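Local coordinates for kinase-associated protein B (Bacillus cereus, PDB 1Y71) that is of unknown function but probably acts in association with a kinase, and carries an SH3-like antiparallel sheet together with two helices, at residues G33-V37 with P77-V81; K44-Q48 with T120-L124. All coordinates share one frame; numbering follows the deposited sequence.

Interaction 1: G33-V37 with P77-V81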
loop_
_atom_site.group_PDB
_atom_site.type_symbol
_atom_site.label_atom_id
_atom_site.label_comp_id
_atom_site.label_asym_id
_atom_site.label_seq_id
_atom_site.Cartn_x
_atom_site.Cartn_y
_atom_site.Cartn_z
ATOM N N GLY B 33 -23.159 10.908 7.668
ATOM C CA GLY B 33 -22.576 11.787 6.660
ATOM C C GLY B 33 -21.069 11.754 6.456
ATOM O O GLY B 33 -20.532 12.539 5.672
ATOM N N SER B 34 -20.378 10.846 7.147
ATOM C CA SER B 34 -18.932 10.825 7.060
ATOM C C SER B 34 -18.342 9.454 7.391
ATOM O O SER B 34 -19.034 8.564 7.870
ATOM C CB SER B 34 -18.328 11.921 7.955
ATOM O OG SER B 34 -18.468 11.610 9.335
ATOM N N TYR B 35 -17.059 9.307 7.088
ATOM C CA TYR B 35 -16.311 8.102 7.380
ATOM C C TYR B 35 -15.014 8.480 8.035
ATOM O O TYR B 35 -14.402 9.473 7.659
ATOM C CB TYR B 35 -16.022 7.338 6.086
ATOM C CG TYR B 35 -17.284 6.824 5.454
ATOM C CD1 TYR B 35 -17.842 5.618 5.878
ATOM C CD2 TYR B 35 -17.946 7.562 4.449
ATOM C CE1 TYR B 35 -19.010 5.144 5.343
ATOM C CE2 TYR B 35 -19.133 7.089 3.897
ATOM C CZ TYR B 35 -19.655 5.868 4.353
ATOM O OH TYR B 35 -20.825 5.360 3.828
ATOM N N VAL B 36 -14.588 7.663 8.998
ATOM C CA VAL B 36 -13.249 7.753 9.520
ATOM C C VAL B 36 -12.411 6.914 8.550
ATOM O O VAL B 36 -12.746 5.746 8.276
ATOM C CB VAL B 36 -13.123 7.236 10.992
ATOM C CG1 VAL B 36 -11.722 7.425 11.472
ATOM C CG2 VAL B 36 -14.100 8.014 11.924
ATOM N N VAL B 37 -11.356 7.532 8.010
ATOM C CA VAL B 37 -10.466 6.885 7.036
ATOM C C VAL B 37 -9.056 6.820 7.623
ATOM O O VAL B 37 -8.501 7.854 8.047
ATOM C CB VAL B 37 -10.498 7.670 5.661
ATOM C CG1 VAL B 37 -9.463 7.137 4.644
ATOM C CG2 VAL B 37 -11.923 7.643 5.051
ATOM N N PRO B 77 -16.125 13.714 4.925
ATOM C CA PRO B 77 -17.537 13.693 4.524
ATOM C C PRO B 77 -17.733 12.637 3.436
ATOM O O PRO B 77 -16.846 12.448 2.582
ATOM C CB PRO B 77 -17.776 15.108 3.966
ATOM C CG PRO B 77 -16.675 15.945 4.504
ATOM C CD PRO B 77 -15.498 15.024 4.660
ATOM N N GLU B 78 -18.886 11.982 3.457
ATOM C CA GLU B 78 -19.160 10.832 2.590
ATOM C C GLU B 78 -19.095 11.127 1.077
ATOM O O GLU B 78 -18.802 10.231 0.285
ATOM C CB GLU B 78 -20.480 10.145 2.978
ATOM C CG GLU B 78 -21.727 10.922 2.567
ATOM C CD GLU B 78 -23.023 10.477 3.283
ATOM O OE1 GLU B 78 -22.990 9.525 4.107
ATOM O OE2 GLU B 78 -24.084 11.113 3.012
ATOM N N GLN B 79 -19.333 12.373 0.692
ATOM C CA GLN B 79 -19.324 12.787 -0.727
ATOM C C GLN B 79 -17.909 12.780 -1.282
ATOM O O GLN B 79 -17.707 12.739 -2.507
ATOM C CB GLN B 79 -19.839 14.229 -0.895
ATOM C CG GLN B 79 -20.889 14.654 0.128
ATOM C CD GLN B 79 -20.333 15.563 1.207
ATOM O OE1 GLN B 79 -19.771 16.622 0.922
ATOM N NE2 GLN B 79 -20.518 15.171 2.449
HETATM N N MSE B 80 -16.940 12.857 -0.371
HETATM C CA MSE B 80 -15.540 13.001 -0.746
HETATM C C MSE B 80 -14.827 11.645 -0.644
HETATM O O MSE B 80 -13.602 11.585 -0.769
HETATM C CB MSE B 80 -14.853 14.058 0.153
HETATM C CG MSE B 80 -15.630 15.388 0.232
HETATM SE SE MSE B 80 -15.821 16.128 -1.561
HETATM C CE MSE B 80 -14.136 17.041 -1.718
ATOM N N VAL B 81 -15.595 10.588 -0.370
ATOM C CA VAL B 81 -15.063 9.229 -0.266
ATOM C C VAL B 81 -15.516 8.376 -1.471
ATOM O O VAL B 81 -16.705 8.383 -1.848
ATOM C CB VAL B 81 -15.445 8.536 1.095
ATOM C CG1 VAL B 81 -14.850 7.104 1.180
ATOM C CG2 VAL B 81 -14.947 9.350 2.287
#
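Ser34 and Pro77 form an antiparallel, non-hydrogen-bonded pair with their CA atoms 4.1 Å apart, and the backbone bond beyond it runs from Glu78 N to Gly33 O over 2.8 Å. Past this bond strand 73-77 has ended and the chain enters the 3-10 turn at 78-80. Pro77 CA-H adds a longer approach to the same oxygen. The Ser34 and Pro77 side chains diverge; Ser34 turns its hydroxyl to Asn75.

Glu78 bends back over the glycine. Its CG sits between its own backbone N and carbonyl carbon (chi1 74°), and the extended chain beyond carries OE1 to 3.4 Å from Gly33 CA. Gly33 itself has a positive phi of 78°, a conformation that glycine adopts readily.

The setting recalls an SH3 barrel, where a 3-10 turn commonly links the last two strands: here residues 78-80 connect strand 73-77 to strand 81-83, closed by a bond of 3.0 Å from Met80 N to Pro77 O. Strand 34-42 begins where the contact does, just past the hairpin turn from strand 21-31.

On the inner side, Tyr35 reaches the turn with one flank of its ring. CE2 lies 3.5 Å from Glu78 CB, with the ring inclined to the glutamate chain, and CD2 meets Val81 CG2 at 4.1 Å. Val37 CG2 touches that same methyl more loosely. Tyr35 OH is hydrogen-bonded to Phe8 N, and the Phe8 ring makes an edge-to-face contact with the tyrosine.

Interaction 2: K44-Q48 with T120-L124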
loop_
_atom_site.group_PDB
_atom_site.type_symbol
_atom_site.label_atom_id
_atom_site.label_comp_id
_atom_site.label_asym_id
_atom_site.label_seq_id
_atom_site.Cartn_x
_atom_site.Cartn_y
_atom_site.Cartn_z
ATOM N N LYS B 44 -2.537 12.945 -3.823
ATOM C CA LYS B 44 -2.334 14.361 -4.133
ATOM C C LYS B 44 -1.955 15.090 -2.873
ATOM O O LYS B 44 -2.648 14.970 -1.852
ATOM C CB LYS B 44 -3.590 14.982 -4.775
ATOM C CG LYS B 44 -3.476 16.507 -4.957
ATOM C CD LYS B 44 -4.839 17.079 -5.299
ATOM C CE LYS B 44 -4.727 18.513 -5.789
ATOM N NZ LYS B 44 -5.215 19.497 -4.779
ATOM N N HIS B 45 -0.818 15.779 -2.929
ATOM C CA HIS B 45 -0.342 16.566 -1.800
ATOM C C HIS B 45 -1.178 17.838 -1.733
ATOM O O HIS B 45 -1.547 18.397 -2.784
ATOM C CB HIS B 45 1.174 16.836 -1.902
ATOM C CG HIS B 45 1.781 17.325 -0.624
ATOM N ND1 HIS B 45 1.742 18.653 -0.244
ATOM C CD2 HIS B 45 2.423 16.667 0.371
ATOM C CE1 HIS B 45 2.354 18.794 0.919
ATOM N NE2 HIS B 45 2.763 17.603 1.324
ATOM N N PRO B 46 -1.567 18.248 -0.513
ATOM C CA PRO B 46 -2.462 19.406 -0.402
ATOM C C PRO B 46 -1.841 20.727 -0.871
ATOM O O PRO B 46 -0.607 20.905 -0.868
ATOM C CB PRO B 46 -2.737 19.500 1.096
ATOM C CG PRO B 46 -1.555 18.801 1.733
ATOM C CD PRO B 46 -1.314 17.639 0.812
ATOM N N VAL B 47 -2.732 21.633 -1.234
ATOM C CA VAL B 47 -2.366 22.964 -1.685
ATOM C C VAL B 47 -1.812 23.729 -0.486
ATOM O O VAL B 47 -2.247 23.514 0.644
ATOM C CB VAL B 47 -3.611 23.680 -2.294
ATOM C CG1 VAL B 47 -3.213 24.970 -2.989
ATOM C CG2 VAL B 47 -4.205 22.830 -3.352
ATOM N N GLN B 48 -0.849 24.612 -0.732
ATOM C CA GLN B 48 -0.250 25.412 0.335
ATOM C C GLN B 48 -0.892 26.792 0.445
ATOM O O GLN B 48 -1.548 27.261 -0.485
ATOM C CB GLN B 48 1.254 25.567 0.075
ATOM C CG GLN B 48 1.977 24.229 -0.096
ATOM C CD GLN B 48 1.772 23.301 1.084
ATOM O OE1 GLN B 48 1.062 22.291 0.991
ATOM N NE2 GLN B 48 2.387 23.637 2.206
ATOM N N THR B 120 7.744 26.595 -0.199
ATOM C CA THR B 120 7.079 25.845 0.858
ATOM C C THR B 120 7.209 24.334 0.687
ATOM O O THR B 120 7.568 23.633 1.641
ATOM C CB THR B 120 5.617 26.284 0.933
ATOM O OG1 THR B 120 5.616 27.682 1.223
ATOM C CG2 THR B 120 4.880 25.562 2.026
ATOM N N LEU B 121 6.945 23.841 -0.521
ATOM C CA LEU B 121 7.061 22.406 -0.811
ATOM C C LEU B 121 8.486 21.913 -0.730
ATOM O O LEU B 121 8.724 20.789 -0.295
ATOM C CB LEU B 121 6.438 22.049 -2.166
ATOM C CG LEU B 121 4.951 22.430 -2.323
ATOM C CD1 LEU B 121 4.522 22.500 -3.765
ATOM C CD2 LEU B 121 4.061 21.479 -1.523
ATOM N N GLN B 122 9.438 22.751 -1.147
ATOM C CA GLN B 122 10.857 22.363 -1.068
ATOM C C GLN B 122 11.261 22.079 0.390
ATOM O O GLN B 122 11.941 21.103 0.670
ATOM C CB GLN B 122 11.776 23.415 -1.708
ATOM C CG GLN B 122 11.730 23.465 -3.234
ATOM C CD GLN B 122 12.481 24.671 -3.820
ATOM O OE1 GLN B 122 12.287 25.823 -3.395
ATOM N NE2 GLN B 122 13.346 24.406 -4.805
ATOM N N GLN B 123 10.812 22.922 1.310
ATOM C CA GLN B 123 11.069 22.709 2.729
ATOM C C GLN B 123 10.342 21.487 3.261
ATOM O O GLN B 123 10.935 20.685 4.009
ATOM C CB GLN B 123 10.663 23.928 3.564
ATOM C CG GLN B 123 11.109 23.847 5.036
ATOM C CD GLN B 123 12.597 23.545 5.181
ATOM O OE1 GLN B 123 13.426 24.145 4.499
ATOM N NE2 GLN B 123 12.940 22.591 6.059
ATOM N N LEU B 124 9.060 21.369 2.921
ATOM C CA LEU B 124 8.257 20.216 3.353
ATOM C C LEU B 124 8.945 18.900 2.987
ATOM O O LEU B 124 8.979 17.959 3.784
ATOM C CB LEU B 124 6.855 20.263 2.752
ATOM C CG LEU B 124 5.746 20.986 3.507
ATOM C CD1 LEU B 124 4.491 20.861 2.711
ATOM C CD2 LEU B 124 5.556 20.401 4.912
#
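Thr120, Leu121 and Leu124, on one side of helix 112-127, present methyl groups to His45 and Gln48, and the contact between the two segments is made by side chains.

Leu124 CD1 approaches the His45 imidazole at its edge, near the ring plane, 3.5 Å from CE1. Leu121 CD2 reaches the same ring at an inclined angle, 3.9 Å from ND1, the two side chains sliding past each other in opposite directions. The histidine ring is carried toward the helix by a chi1 of -165°, which sets CG opposite the backbone N, and Pro46 CD lies over one ring face, offset toward the rim. Gln48 contributes its aliphatic part: CG is 3.7 Å from Leu121 CD2 and 3.8 Å from Thr120 CG2. A bend at chi2 (-56°) folds the chain back, bringing its amide end among the methyls of Thr120, Leu121 and Leu124.

Polar groups are paired mainly away from this interface. His45 ND1 makes weak hydrogen bonds to Pro46 O, at 3.3 Å, and to Gln102 OE1, while NE2 is bonded to Tyr128 OH; with both nitrogens engaged, the rotation of the buried ring is restricted. Thr120 OG1 bonds to Arg116 O one turn earlier in its helix, an arrangement that turns its CG2 methyl toward Gln48.

The arrangement joins the irregular segment after strand 34-42 to helix 112-127. Helix 91-104 packs beside both, with Leu99 touching His45 and Leu121, Leu95 adding to the histidine side, and Gln102 NE2 bonding Pro46 O. Pro46 in turn rests on Tyr23, tying the junction back to strand 21-31.

In the fold
Strand 34-42 and the chain that follows it take part in both contacts: its start belongs to interaction 1, while interaction 2 uses the loop beyond its end. Their centres lie about 24 Å apart, on opposite sides of the chain's centre, and the segments alternate along the sequence. Interaction 1 is partly buried and lies at the edge of the SH3-like sheet, joining a strand to the turn after its neighbour through a single backbone hydrogen bond, with an exposed glutamate outside and apolar side chains within. Interaction 2 is buried and joins the loop after strand 34-42 to helix 112-127, and its chemistry is mainly of methyl groups against an imidazole and a glutamine.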